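Local coordinates for twin-arginine translocation pathway signal protein (Burkholderia phytofirmans, PDB 2RJO), which probably serves as a periplasmic sugar-binding protein, holding beta-D-galactopyranose in the cleft between its two lobes, at residues A203-M208 with G229-Q234. Residues are numbered along the deposited sequence; the frame is centred on the assembly and turned at random.
Sequences AANDDM and GMDGTQ. With GAL (beta-D-galactopyranose), chain B.
Asp206 turns its carboxylate into the loop 229-234 and shows how one buried acid can order a binding loop. Its OD2 accepts from Thr233 N at 3.1 Å, met nearly along the C-O axis, and more weakly from Gly232 N and Thr233 OG1. OD1 lies 2.8 Å from Met230 N and is hydrogen-bonded to Ser248 OG. With CG beside its own backbone N (chi1 -72°), the carboxylate lies on the same side as that N, which donates to Met230 O (2.8 Å) from above the carbonyl plane. Two CA-H...O contacts, Asn205 CA to Met230 O (3.1 Å) and Gly229 CA to Ala203 O, join the backbones, and a water donates to both Ala203 O and Gly229 O.

In the periplasmic binding protein fold, sugar-binding loops follow the C-terminal ends of parallel strands; here they follow 198-203 and 227-228.

The galactose is gripped from both segments. Asp231 accepts from sugar O2 through OD2 and from O3 through OD1, each at 2.7 Å, while Asn205 ND2 donates to the same O2 at 3.1 Å. The Asn205 amide and Asp231 carboxylate planes stand 87° apart, nearly perpendicular. The other amide atom of Asn205, OD1, accepts from Met208 N and N-caps helix 206-218, and a second water donates to Asp231 OD2 and accepts a weak bond from Asp207 N.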
ATOM      1  N   ALA A 203      -8.790  11.053   0.255  1.00 22.61           N
ATOM      2  CA  ALA A 203      -8.770   9.740   0.903  1.00 20.94           C
ATOM      3  C   ALA A 203      -7.354   9.150   0.872  1.00 20.73           C
ATOM      4  O   ALA A 203      -6.662   9.221  -0.155  1.00 19.79           O
ATOM      5  CB  ALA A 203      -9.743   8.793   0.214  1.00 23.65           C
ATOM      6  N   ALA A 204      -6.924   8.574   1.996  1.00 18.11           N
ATOM      7  CA  ALA A 204      -5.584   7.996   2.099  1.00 18.04           C
ATOM      8  C   ALA A 204      -5.348   6.764   1.208  1.00 17.25           C
ATOM      9  O   ALA A 204      -4.208   6.342   1.047  1.00 19.72           O
ATOM     10  CB  ALA A 204      -5.262   7.669   3.562  1.00 15.95           C
ATOM     11  N   ASN A 205      -6.415   6.177   0.666  1.00 18.38           N
ATOM     12  CA  ASN A 205      -6.294   5.033  -0.252  1.00 19.84           C
ATOM     13  C   ASN A 205      -7.563   4.925  -1.096  1.00 20.17           C
ATOM     14  O   ASN A 205      -8.542   5.615  -0.821  1.00 21.25           O
ATOM     15  CB  ASN A 205      -5.995   3.728   0.517  1.00 19.48           C
ATOM     16  CG  ASN A 205      -7.233   3.073   1.100  1.00 20.48           C
ATOM     17  OD1 ASN A 205      -8.147   3.746   1.561  1.00 21.86           O
ATOM     18  ND2 ASN A 205      -7.249   1.747   1.110  1.00 15.35           N
ATOM     19  N   ASP A 206      -7.544   4.099  -2.141  1.00 20.90           N
ATOM     20  CA  ASP A 206      -8.715   3.961  -3.009  1.00 20.79           C
ATOM     21  C   ASP A 206      -9.971   3.400  -2.353  1.00 20.73           C
ATOM     22  O   ASP A 206     -11.071   3.882  -2.610  1.00 18.32           O
ATOM     23  CB  ASP A 206      -8.398   3.095  -4.236  1.00 21.51           C
ATOM     24  CG  ASP A 206      -7.496   3.797  -5.232  1.00 22.97           C
ATOM     25  OD1 ASP A 206      -7.223   4.999  -5.039  1.00 25.21           O
ATOM     26  OD2 ASP A 206      -7.064   3.147  -6.206  1.00 22.61           O
ATOM     27  N   ASP A 207      -9.811   2.375  -1.520  1.00 20.48           N
ATOM     28  CA  ASP A 207     -10.959   1.764  -0.872  1.00 20.14           C
ATOM     29  C   ASP A 207     -11.793   2.801  -0.119  1.00 18.83           C
ATOM     30  O   ASP A 207     -13.010   2.820  -0.254  1.00 18.12           O
ATOM     31  CB  ASP A 207     -10.513   0.649   0.079  1.00 21.24           C
ATOM     32  CG  ASP A 207     -11.547  -0.457   0.202  1.00 25.04           C
ATOM     33  OD1 ASP A 207     -11.957  -1.007  -0.843  1.00 28.78           O
ATOM     34  OD2 ASP A 207     -11.957  -0.794   1.338  1.00 27.95           O
HETATM   35  N   MSE A 208     -11.138   3.668   0.651  1.00 19.67           N
HETATM   36  CA  MSE A 208     -11.849   4.695   1.411  1.00 18.68           C
HETATM   37  C   MSE A 208     -12.477   5.729   0.466  1.00 19.27           C
HETATM   38  O   MSE A 208     -13.551   6.256   0.740  1.00 22.03           O
HETATM   39  CB  MSE A 208     -10.913   5.390   2.424  1.00 17.19           C
HETATM   40  CG  MSE A 208     -10.316   4.464   3.503  1.00 14.56           C
HETATM   41 SE   MSE A 208      -9.618   5.300   4.976  1.00 10.85          SE
HETATM   42  CE  MSE A 208      -8.247   6.157   4.260  1.00 13.37           C
ATOM     43  N   GLY A 229      -7.733   9.331  -4.181  1.00 19.31           N
ATOM     44  CA  GLY A 229      -7.371   8.151  -3.424  1.00 18.58           C
ATOM     45  C   GLY A 229      -5.918   7.790  -3.652  1.00 19.31           C
ATOM     46  O   GLY A 229      -5.117   8.651  -4.007  1.00 21.97           O
HETATM   47  N   MSE A 230      -5.574   6.527  -3.442  1.00 18.00           N
HETATM   48  CA  MSE A 230      -4.211   6.052  -3.637  1.00 17.72           C
HETATM   49  C   MSE A 230      -4.205   4.537  -3.649  1.00 18.12           C
HETATM   50  O   MSE A 230      -4.825   3.914  -2.797  1.00 18.94           O
HETATM   51  CB  MSE A 230      -3.271   6.576  -2.532  1.00 13.84           C
HETATM   52  CG  MSE A 230      -2.589   7.897  -2.885  1.00 13.67           C
HETATM   53 SE   MSE A 230      -1.371   8.519  -1.682  1.00 11.19          SE
HETATM   54  CE  MSE A 230      -2.376   9.629  -0.751  1.00  7.54           C
ATOM     55  N   ASP A 231      -3.507   3.966  -4.626  1.00 17.54           N
ATOM     56  CA  ASP A 231      -3.381   2.521  -4.802  1.00 18.18           C
ATOM     57  C   ASP A 231      -3.418   2.188  -6.289  1.00 18.63           C
ATOM     58  O   ASP A 231      -2.666   1.342  -6.754  1.00 18.96           O
ATOM     59  CB  ASP A 231      -4.500   1.750  -4.079  1.00 19.02           C
ATOM     60  CG  ASP A 231      -4.201   1.523  -2.593  1.00 18.25           C
ATOM     61  OD1 ASP A 231      -3.052   1.773  -2.176  1.00 18.24           O
ATOM     62  OD2 ASP A 231      -5.109   1.086  -1.850  1.00 16.82           O
ATOM     63  N   GLY A 232      -4.292   2.864  -7.026  1.00 19.06           N
ATOM     64  CA  GLY A 232      -4.406   2.619  -8.449  1.00 21.21           C
ATOM     65  C   GLY A 232      -5.054   1.284  -8.752  1.00 21.52           C
ATOM     66  O   GLY A 232      -4.749   0.663  -9.762  1.00 23.12           O
ATOM     67  N   THR A 233      -5.946   0.835  -7.876  1.00 21.95           N
ATOM     68  CA  THR A 233      -6.639  -0.435  -8.060  1.00 21.27           C
ATOM     69  C   THR A 233      -7.635  -0.311  -9.214  1.00 22.58           C
ATOM     70  O   THR A 233      -8.134   0.778  -9.492  1.00 22.10           O
ATOM     71  CB  THR A 233      -7.403  -0.844  -6.778  1.00 20.40           C
ATOM     72  OG1 THR A 233      -8.472   0.081  -6.536  1.00 19.37           O
ATOM     73  CG2 THR A 233      -6.468  -0.837  -5.579  1.00 19.29           C
ATOM     74  N   GLN A 234      -7.917  -1.427  -9.879  1.00 21.63           N
ATOM     75  CA  GLN A 234      -8.844  -1.438 -11.001  1.00 22.73           C
ATOM     76  C   GLN A 234     -10.150  -0.688 -10.718  1.00 19.86           C
ATOM     77  O   GLN A 234     -10.558   0.151 -11.513  1.00 18.74           O
ATOM     78  CB  GLN A 234      -9.107  -2.888 -11.426  1.00 26.93           C
ATOM     79  CG  GLN A 234     -10.518  -3.203 -11.903  1.00 34.05           C
ATOM     80  CD  GLN A 234     -10.886  -2.562 -13.236  1.00 37.47           C
ATOM     81  OE1 GLN A 234     -12.037  -2.679 -13.703  1.00 38.81           O
ATOM     82  NE2 GLN A 234      -9.919  -1.893 -13.863  1.00 36.36           N
TER
HETATM   83  C1  GAL B 368      -3.775  -0.945   2.583  1.00 19.20           C
HETATM   84  C2  GAL B 368      -3.719   0.319   1.693  1.00 17.63           C
HETATM   85  C3  GAL B 368      -2.276   0.493   1.171  1.00 19.02           C
HETATM   86  C4  GAL B 368      -1.330   0.633   2.376  1.00 18.98           C
HETATM   87  C5  GAL B 368      -1.481  -0.662   3.223  1.00 20.12           C
HETATM   88  C6  GAL B 368      -0.568  -0.558   4.428  1.00 18.74           C
HETATM   89  O1  GAL B 368      -5.114  -1.102   3.087  1.00 17.94           O
HETATM   90  O2  GAL B 368      -4.605   0.164   0.586  1.00 18.75           O
HETATM   91  O3  GAL B 368      -2.183   1.667   0.368  1.00 16.35           O
HETATM   92  O4  GAL B 368      -1.734   1.761   3.152  1.00 18.39           O
HETATM   93  O5  GAL B 368      -2.858  -0.808   3.704  1.00 19.35           O
HETATM   94  O6  GAL B 368      -0.714  -1.747   5.181  1.00 16.32           O
HETATM   95  O   HOH W   1      -5.742  10.997  -2.142  1.00 19.24           O
HETATM   96  O   HOH W   2      -7.755   0.185  -1.955  1.00 17.61           O